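Local coordinates for protein ketosynthase (Streptomyces sp. MSC090213JE08, PDB 6KXD) that probably catalyses condensation of a fatty acyl-[ACP] with malonyl-[ACP] to a 3-oxoacyl-[ACP], as the ketosynthase of a highly reducing type II polyketide synthase, at residues Y81-A86 with A153-M158; A93-D98 with I237-S242; A315-Y320 with D370-V375. All blocks are in the same frame, centred on the assembly; numbering follows the deposited sequence.

Contact 1 of 3, residues Y81-A86 with A153-M158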
# COMPACT_ATOMS: atom_id res chain seq x y z
N TYR A 81 4.14 -10.75 12.36
CA TYR A 81 4.80 -11.51 11.37
C TYR A 81 5.80 -10.66 10.58
O TYR A 81 6.92 -11.14 10.23
CB TYR A 81 3.81 -12.10 10.38
CG TYR A 81 2.87 -13.14 10.92
CD1 TYR A 81 3.15 -13.87 12.07
CD2 TYR A 81 1.72 -13.48 10.22
CE1 TYR A 81 2.27 -14.84 12.53
CE2 TYR A 81 0.86 -14.47 10.66
CZ TYR A 81 1.15 -15.17 11.81
OH TYR A 81 0.33 -16.13 12.32
N ALA A 82 5.42 -9.41 10.30
CA ALA A 82 6.23 -8.56 9.48
C ALA A 82 7.58 -8.32 10.18
O ALA A 82 8.66 -8.46 9.57
CB ALA A 82 5.52 -7.26 9.26
N VAL A 83 7.45 -8.01 11.46
CA VAL A 83 8.62 -7.65 12.29
C VAL A 83 9.52 -8.89 12.43
O VAL A 83 10.74 -8.79 12.25
CB VAL A 83 8.18 -7.09 13.66
CG1 VAL A 83 9.37 -6.86 14.58
CG2 VAL A 83 7.41 -5.79 13.55
N ALA A 84 8.92 -10.05 12.73
CA ALA A 84 9.69 -11.29 12.84
C ALA A 84 10.44 -11.59 11.53
O ALA A 84 11.62 -11.86 11.56
CB ALA A 84 8.79 -12.42 13.29
N ALA A 85 9.76 -11.55 10.36
CA ALA A 85 10.40 -11.81 9.14
C ALA A 85 11.49 -10.77 8.86
O ALA A 85 12.51 -11.10 8.24
CB ALA A 85 9.39 -11.85 8.01
N ALA A 86 11.25 -9.51 9.23
CA ALA A 86 12.22 -8.48 9.02
C ALA A 86 13.49 -8.80 9.82
O ALA A 86 14.58 -8.71 9.27
CB ALA A 86 11.67 -7.15 9.42
N ALA A 153 10.66 -0.51 11.55
CA ALA A 153 11.68 0.50 11.78
C ALA A 153 11.92 0.59 13.29
O ALA A 153 13.07 0.76 13.77
CB ALA A 153 11.31 1.84 11.19
N ARG A 154 10.82 0.55 14.04
CA ARG A 154 10.88 0.63 15.49
C ARG A 154 11.72 -0.52 16.05
O ARG A 154 12.61 -0.31 16.89
CB ARG A 154 9.47 0.60 16.10
CG ARG A 154 8.74 1.92 15.94
CD ARG A 154 7.41 1.90 16.65
NE ARG A 154 7.57 1.69 18.08
CZ ARG A 154 6.58 1.30 18.88
NH1 ARG A 154 5.36 1.17 18.38
NH2 ARG A 154 6.81 1.05 20.16
N GLU A 155 11.40 -1.73 15.64
CA GLU A 155 12.09 -2.93 16.16
C GLU A 155 13.58 -2.94 15.78
O GLU A 155 14.45 -3.33 16.59
CB GLU A 155 11.39 -4.16 15.61
CG GLU A 155 12.06 -5.45 16.00
CD GLU A 155 12.08 -5.77 17.49
OE1 GLU A 155 11.33 -5.13 18.25
OE2 GLU A 155 12.86 -6.69 17.87
N LEU A 156 13.92 -2.51 14.55
CA LEU A 156 15.28 -2.57 14.11
C LEU A 156 16.05 -1.28 14.42
O LEU A 156 17.25 -1.19 14.07
CB LEU A 156 15.32 -2.93 12.62
CG LEU A 156 14.69 -4.28 12.32
CD1 LEU A 156 14.73 -4.56 10.83
CD2 LEU A 156 15.38 -5.38 13.10
N ARG A 157 15.38 -0.32 15.07
CA ARG A 157 15.96 0.93 15.52
C ARG A 157 16.49 1.74 14.34
O ARG A 157 17.61 2.23 14.35
CB ARG A 157 17.06 0.62 16.55
CG ARG A 157 16.53 -0.10 17.78
CD ARG A 157 15.62 0.78 18.59
NE ARG A 157 16.32 1.98 19.05
CZ ARG A 157 15.73 3.06 19.53
NH1 ARG A 157 14.41 3.10 19.66
NH2 ARG A 157 16.46 4.12 19.85
N MET A 158 15.65 1.87 13.32
CA MET A 158 15.98 2.55 12.11
C MET A 158 15.08 3.77 11.96
O MET A 158 13.94 3.66 11.49
CB MET A 158 15.77 1.64 10.91
CG MET A 158 16.63 0.42 10.93
SD MET A 158 16.20 -0.79 9.68
CE MET A 158 16.73 0.09 8.21
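Val83 lays its CG1 methyl over the aliphatic part of Glu155, 3.4 Å from Glu155 CG, with Glu155 CB almost as near. The two side chains cross at about a right angle, so one methyl meets the flank of the glutamate and the carboxylate is left for other partners. Glu155 takes this shape because CG is anti to its backbone N (chi1 176°) and the chain then bends at chi2 (65°), which turns the acid group aside; from Val83 CG1 to Glu155 CD the distance has grown to 4.1 Å. Buried as it is, the carboxylate is well provided for: OE2 forms a salt bridge with Arg87 and accepts the backbone N of His68, while OE1 accepts those of His69 and Val70. One turn further along helix 77-93, Ala86 offers its CB to Leu156 CD1 at 4.2 Å, a looser, purely apolar touch. Just beyond Leu156 the chain leaves the helix in a Schellman motif, and Arg157, at positive phi, pairs with Asp262 of the neighbouring subunit, while Val151 and Ile152 of helix 147-156 extend the packing on Val83 and Ala86. Helix 77-93 in turn rests Ala85 on Ala235 and Ile237 of strand 234-242, placing this helix pair beside the main sheet of the thiolase-like fold.

Contact 2 of 3, residues A93-D98 with I237-S242; sequences AGLTED and ILVLES
At the Schellman turn closing helix 77-93, Ala93 meets Val239, in strand 234-242 of the main sheet. Ala93 CB sits 3.9 Å from Val239 CG2 and 4.1 Å from Val239 CB, so the small methyl rests against CG2 and the branch carbon of the valine. Val239 shares out its two methyls: with CG1 anti to the backbone N (chi1 -177°), CG2 goes chiefly to Ala93, while CG1 also receives Leu95 CD1 at 4.0 Å. The leucine and valine side chains meet at a slant.

Gly94, at positive phi (80°), ends the helix and turns the backbone sharply away from the helix line. After the turn, Leu95, two residues on from Ala93, comes back to the same strand with its side chain before helix 97-101 begins. In the strand, alternate residues face the turn: Val239 and Glu241 point towards it, whereas Leu238 and Leu240 pack on Leu12 of strand 10-19 from the other face. Strand 234-242 lies between strands 10-19 and 191-198, antiparallel to both, in the sheet of the thiolase-like fold.

Glu241 comes at Leu95 from the opposite direction, its OE1 4.1 Å from Leu95 CD1, a contact without polar character. The buried carboxylate is held elsewhere, OE1 by Arg249 and Thr13 OG1, and OE2 by Arg103 and Ser245 OG. Arg249 NH2 also bonds to the backbone O of Ala93, so a single arginine reaches both segments; the two arginines would be expected to favour the ionised form of Glu241. At the end of the strand, Ser242 is the N-cap of helix 243-247, with its OG bonded to the backbone N of Ser245.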
# COMPACT_ATOMS: atom_id res chain seq x y z
N ALA A 93 20.81 -11.42 6.30
CA ALA A 93 21.65 -10.61 5.45
C ALA A 93 23.01 -10.32 6.11
O ALA A 93 23.87 -9.78 5.46
CB ALA A 93 20.95 -9.32 5.09
N GLY A 94 23.16 -10.66 7.40
CA GLY A 94 24.39 -10.35 8.16
C GLY A 94 24.40 -8.91 8.63
O GLY A 94 25.45 -8.33 8.88
N LEU A 95 23.21 -8.32 8.74
CA LEU A 95 23.04 -6.92 9.08
C LEU A 95 22.55 -6.88 10.52
O LEU A 95 21.63 -7.59 10.88
CB LEU A 95 21.99 -6.26 8.17
CG LEU A 95 22.47 -5.81 6.79
CD1 LEU A 95 21.30 -5.36 5.92
CD2 LEU A 95 23.47 -4.69 6.92
N THR A 96 23.16 -6.03 11.33
CA THR A 96 22.67 -5.88 12.68
C THR A 96 21.97 -4.53 12.78
O THR A 96 22.02 -3.72 11.83
CB THR A 96 23.82 -6.07 13.67
OG1 THR A 96 23.22 -6.03 14.97
CG2 THR A 96 24.91 -5.03 13.51
N GLU A 97 21.32 -4.28 13.92
CA GLU A 97 20.64 -3.01 14.16
C GLU A 97 21.65 -1.86 14.05
O GLU A 97 21.28 -0.75 13.65
CB GLU A 97 19.96 -3.05 15.53
CG GLU A 97 18.85 -4.07 15.60
CD GLU A 97 18.30 -4.22 17.00
OE1 GLU A 97 18.54 -3.32 17.82
OE2 GLU A 97 17.66 -5.25 17.27
N ASP A 98 22.91 -2.13 14.41
CA ASP A 98 23.99 -1.14 14.36
C ASP A 98 24.23 -0.70 12.91
O ASP A 98 24.33 0.50 12.64
CB ASP A 98 25.27 -1.66 15.01
CG ASP A 98 25.16 -1.98 16.49
OD1 ASP A 98 24.32 -1.34 17.17
OD2 ASP A 98 25.91 -2.87 16.96
N ILE A 237 9.98 -11.07 4.09
CA ILE A 237 10.76 -9.86 3.99
C ILE A 237 12.05 -10.18 3.27
O ILE A 237 12.76 -11.14 3.65
CB ILE A 237 10.99 -9.20 5.36
CG1 ILE A 237 9.67 -8.86 6.05
CG2 ILE A 237 11.85 -7.97 5.21
CD1 ILE A 237 8.90 -7.71 5.38
N LEU A 238 12.35 -9.34 2.28
CA LEU A 238 13.53 -9.45 1.50
C LEU A 238 14.42 -8.25 1.79
O LEU A 238 13.94 -7.11 1.83
CB LEU A 238 13.17 -9.50 0.02
CG LEU A 238 12.36 -10.72 -0.43
CD1 LEU A 238 10.88 -10.48 -0.19
CD2 LEU A 238 12.61 -11.03 -1.89
N VAL A 239 15.71 -8.50 2.03
CA VAL A 239 16.68 -7.42 2.04
C VAL A 239 17.20 -7.22 0.62
O VAL A 239 17.82 -8.14 0.03
CB VAL A 239 17.84 -7.69 3.03
CG1 VAL A 239 18.79 -6.50 3.08
CG2 VAL A 239 17.32 -8.03 4.42
N LEU A 240 16.94 -6.01 0.08
CA LEU A 240 17.46 -5.56 -1.15
C LEU A 240 18.60 -4.59 -0.85
O LEU A 240 18.47 -3.78 0.07
CB LEU A 240 16.40 -4.81 -1.97
CG LEU A 240 15.43 -5.67 -2.77
CD1 LEU A 240 14.52 -6.44 -1.84
CD2 LEU A 240 14.62 -4.79 -3.71
N GLU A 241 19.64 -4.64 -1.66
CA GLU A 241 20.83 -3.82 -1.45
C GLU A 241 21.46 -3.49 -2.79
O GLU A 241 21.39 -4.30 -3.70
CB GLU A 241 21.88 -4.58 -0.64
CG GLU A 241 21.70 -4.48 0.85
CD GLU A 241 22.87 -5.06 1.64
OE1 GLU A 241 22.73 -6.20 2.13
OE2 GLU A 241 23.91 -4.37 1.76
N SER A 242 22.04 -2.29 -2.91
CA SER A 242 22.80 -1.99 -4.12
C SER A 242 23.90 -3.04 -4.23
O SER A 242 24.41 -3.48 -3.20
CB SER A 242 23.36 -0.61 -4.13
OG SER A 242 24.39 -0.49 -3.17

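Contact 3 of 3, residues A315-Y320 with D370-V375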
# COMPACT_ATOMS: atom_id res chain seq x y z
N ALA A 315 -2.64 -15.39 -20.39
CA ALA A 315 -1.78 -14.24 -20.50
C ALA A 315 -0.34 -14.69 -20.73
O ALA A 315 0.43 -14.06 -21.49
CB ALA A 315 -1.89 -13.40 -19.24
N ILE A 316 0.03 -15.75 -20.00
CA ILE A 316 1.35 -16.33 -20.10
C ILE A 316 1.56 -16.81 -21.55
O ILE A 316 2.59 -16.52 -22.16
CB ILE A 316 1.55 -17.45 -19.05
CG1 ILE A 316 1.70 -16.84 -17.65
CG2 ILE A 316 2.76 -18.31 -19.40
CD1 ILE A 316 1.54 -17.83 -16.51
N VAL A 317 0.57 -17.51 -22.09
CA VAL A 317 0.66 -18.06 -23.44
C VAL A 317 0.67 -16.90 -24.45
O VAL A 317 1.39 -16.96 -25.45
CB VAL A 317 -0.48 -19.07 -23.70
CG1 VAL A 317 -0.54 -19.47 -25.17
CG2 VAL A 317 -0.36 -20.30 -22.82
N ASP A 318 -0.08 -15.82 -24.19
CA ASP A 318 -0.00 -14.64 -25.04
C ASP A 318 1.43 -14.13 -25.14
O ASP A 318 1.88 -13.77 -26.22
CB ASP A 318 -0.82 -13.45 -24.54
CG ASP A 318 -2.30 -13.55 -24.84
OD1 ASP A 318 -2.68 -14.47 -25.61
OD2 ASP A 318 -3.05 -12.72 -24.29
N VAL A 319 2.13 -14.06 -24.00
CA VAL A 319 3.39 -13.42 -23.97
C VAL A 319 4.48 -14.35 -24.51
O VAL A 319 5.43 -13.90 -25.12
CB VAL A 319 3.74 -12.96 -22.54
CG1 VAL A 319 5.20 -12.60 -22.43
CG2 VAL A 319 2.84 -11.80 -22.12
N TYR A 320 4.39 -15.63 -24.19
CA TYR A 320 5.49 -16.54 -24.41
C TYR A 320 5.30 -17.35 -25.69
O TYR A 320 6.19 -18.07 -26.06
CB TYR A 320 5.66 -17.49 -23.22
CG TYR A 320 6.34 -16.82 -22.05
CD1 TYR A 320 7.72 -16.85 -21.94
CD2 TYR A 320 5.62 -16.12 -21.10
CE1 TYR A 320 8.37 -16.22 -20.89
CE2 TYR A 320 6.26 -15.50 -20.04
CZ TYR A 320 7.63 -15.54 -19.94
OH TYR A 320 8.30 -14.94 -18.91
N ASP A 370 -7.40 -26.16 -20.74
CA ASP A 370 -7.28 -24.71 -21.05
C ASP A 370 -6.09 -24.06 -20.32
O ASP A 370 -5.76 -22.92 -20.61
CB ASP A 370 -8.56 -23.94 -20.71
CG ASP A 370 -9.70 -24.25 -21.65
OD1 ASP A 370 -9.43 -24.59 -22.82
OD2 ASP A 370 -10.85 -24.20 -21.20
N CYS A 371 -5.42 -24.78 -19.41
CA CYS A 371 -4.12 -24.32 -18.92
C CYS A 371 -2.99 -25.20 -19.45
O CYS A 371 -2.38 -25.95 -18.69
CB CYS A 371 -4.13 -24.21 -17.40
SG CYS A 371 -5.62 -23.38 -16.80
N PRO A 372 -2.60 -25.09 -20.75
CA PRO A 372 -1.63 -26.01 -21.35
C PRO A 372 -0.21 -25.75 -20.85
O PRO A 372 0.65 -25.36 -21.59
CB PRO A 372 -1.74 -25.68 -22.85
CG PRO A 372 -2.09 -24.20 -22.87
CD PRO A 372 -3.05 -24.06 -21.70
N LEU A 373 -0.01 -25.89 -19.54
CA LEU A 373 1.26 -25.56 -18.94
C LEU A 373 1.86 -26.79 -18.27
O LEU A 373 1.12 -27.60 -17.73
CB LEU A 373 1.05 -24.52 -17.84
CG LEU A 373 0.42 -23.21 -18.31
CD1 LEU A 373 -0.03 -22.44 -17.09
CD2 LEU A 373 1.43 -22.46 -19.17
N ASP A 374 3.19 -26.82 -18.23
CA ASP A 374 3.86 -27.72 -17.32
C ASP A 374 3.92 -27.03 -15.96
O ASP A 374 4.74 -26.10 -15.77
CB ASP A 374 5.24 -28.10 -17.83
CG ASP A 374 6.01 -28.98 -16.85
OD1 ASP A 374 5.40 -29.40 -15.83
OD2 ASP A 374 7.20 -29.23 -17.10
N VAL A 375 3.08 -27.50 -15.03
CA VAL A 375 2.95 -26.90 -13.71
C VAL A 375 3.91 -27.55 -12.70
O VAL A 375 3.78 -27.36 -11.50
CB VAL A 375 1.49 -26.97 -13.24
CG1 VAL A 375 0.59 -26.26 -14.24
CG2 VAL A 375 1.01 -28.41 -13.01
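Leu373 faces Ile316 of helix 306-320, and its side chain can be followed out from the loop. The first carbon leads off towards the helix, but Leu373 CB is still 6.6 Å from Ile316 CG2. CG, set anti to the carbonyl carbon (chi1 -60°), carries the branch inward without yet touching the helix. Of the two tips, CD2 does the work: it stops 4.4 Å from Ile316 CG2, methyl against methyl. CD1 continues the chain away from CA (chi2 167°) and comes to 4.9 Å from Ile316 CD1, a looser approach. Leu373 CD2 is also 4.6 Å from Val317 CG2.

Val317 CG2 has a nearer partner in the loop. It lies 4.3 Å from Pro372 CG, so the outermost carbon of the proline ring meets one branch of the valine. The proline is at the surface and the leucine buried, which makes this a contact graded from solvent inwards: Val317 with Pro372 outside, Ile316 with Leu373 within. The pairing runs in reverse order along the two segments. No hydrogen bond joins the segments; the fit is wholly apolar, and its distances are those of moderately loose packing.

Pro372 is the centre of an inverse gamma turn, a tight turn from Cys371 to Leu373; Leu373 points at the helix, while Pro372 meets it with its ring CG.

Ser313, a turn earlier on helix 306-320, touches Cys371, Pro372 and Leu373. Thr327 of strand 326-328 touches both Ile316 and Leu373, and its backbone bonds to that of Asp374. Elsewhere on the helix, Ala315 and Val319 pack on helix 274-288, so helix 306-320 lies among that helix, the short strand and the loop joining strands 357-358 and 381-382.

How the contacts relate
Contacts 1 and 2 are neighbours, their centres 11 Å apart, and they share helix 77-93: contact 1 uses its middle and contact 2 its end. Ala85 CB lies 3.6 Å from Ile237 CG1, so the helix joins its partner helix to strand 234-242. Arg87, between the two segments of that helix, pairs with Glu155 of contact 1 through NH2 and with Glu97 of contact 2 through NH1. Along the chain the segments of the two contacts alternate. Contact 3 lies apart, later in the sequence and across the chain's centre, its own centre 38 Å from that of contact 1 and 36 Å from that of contact 2.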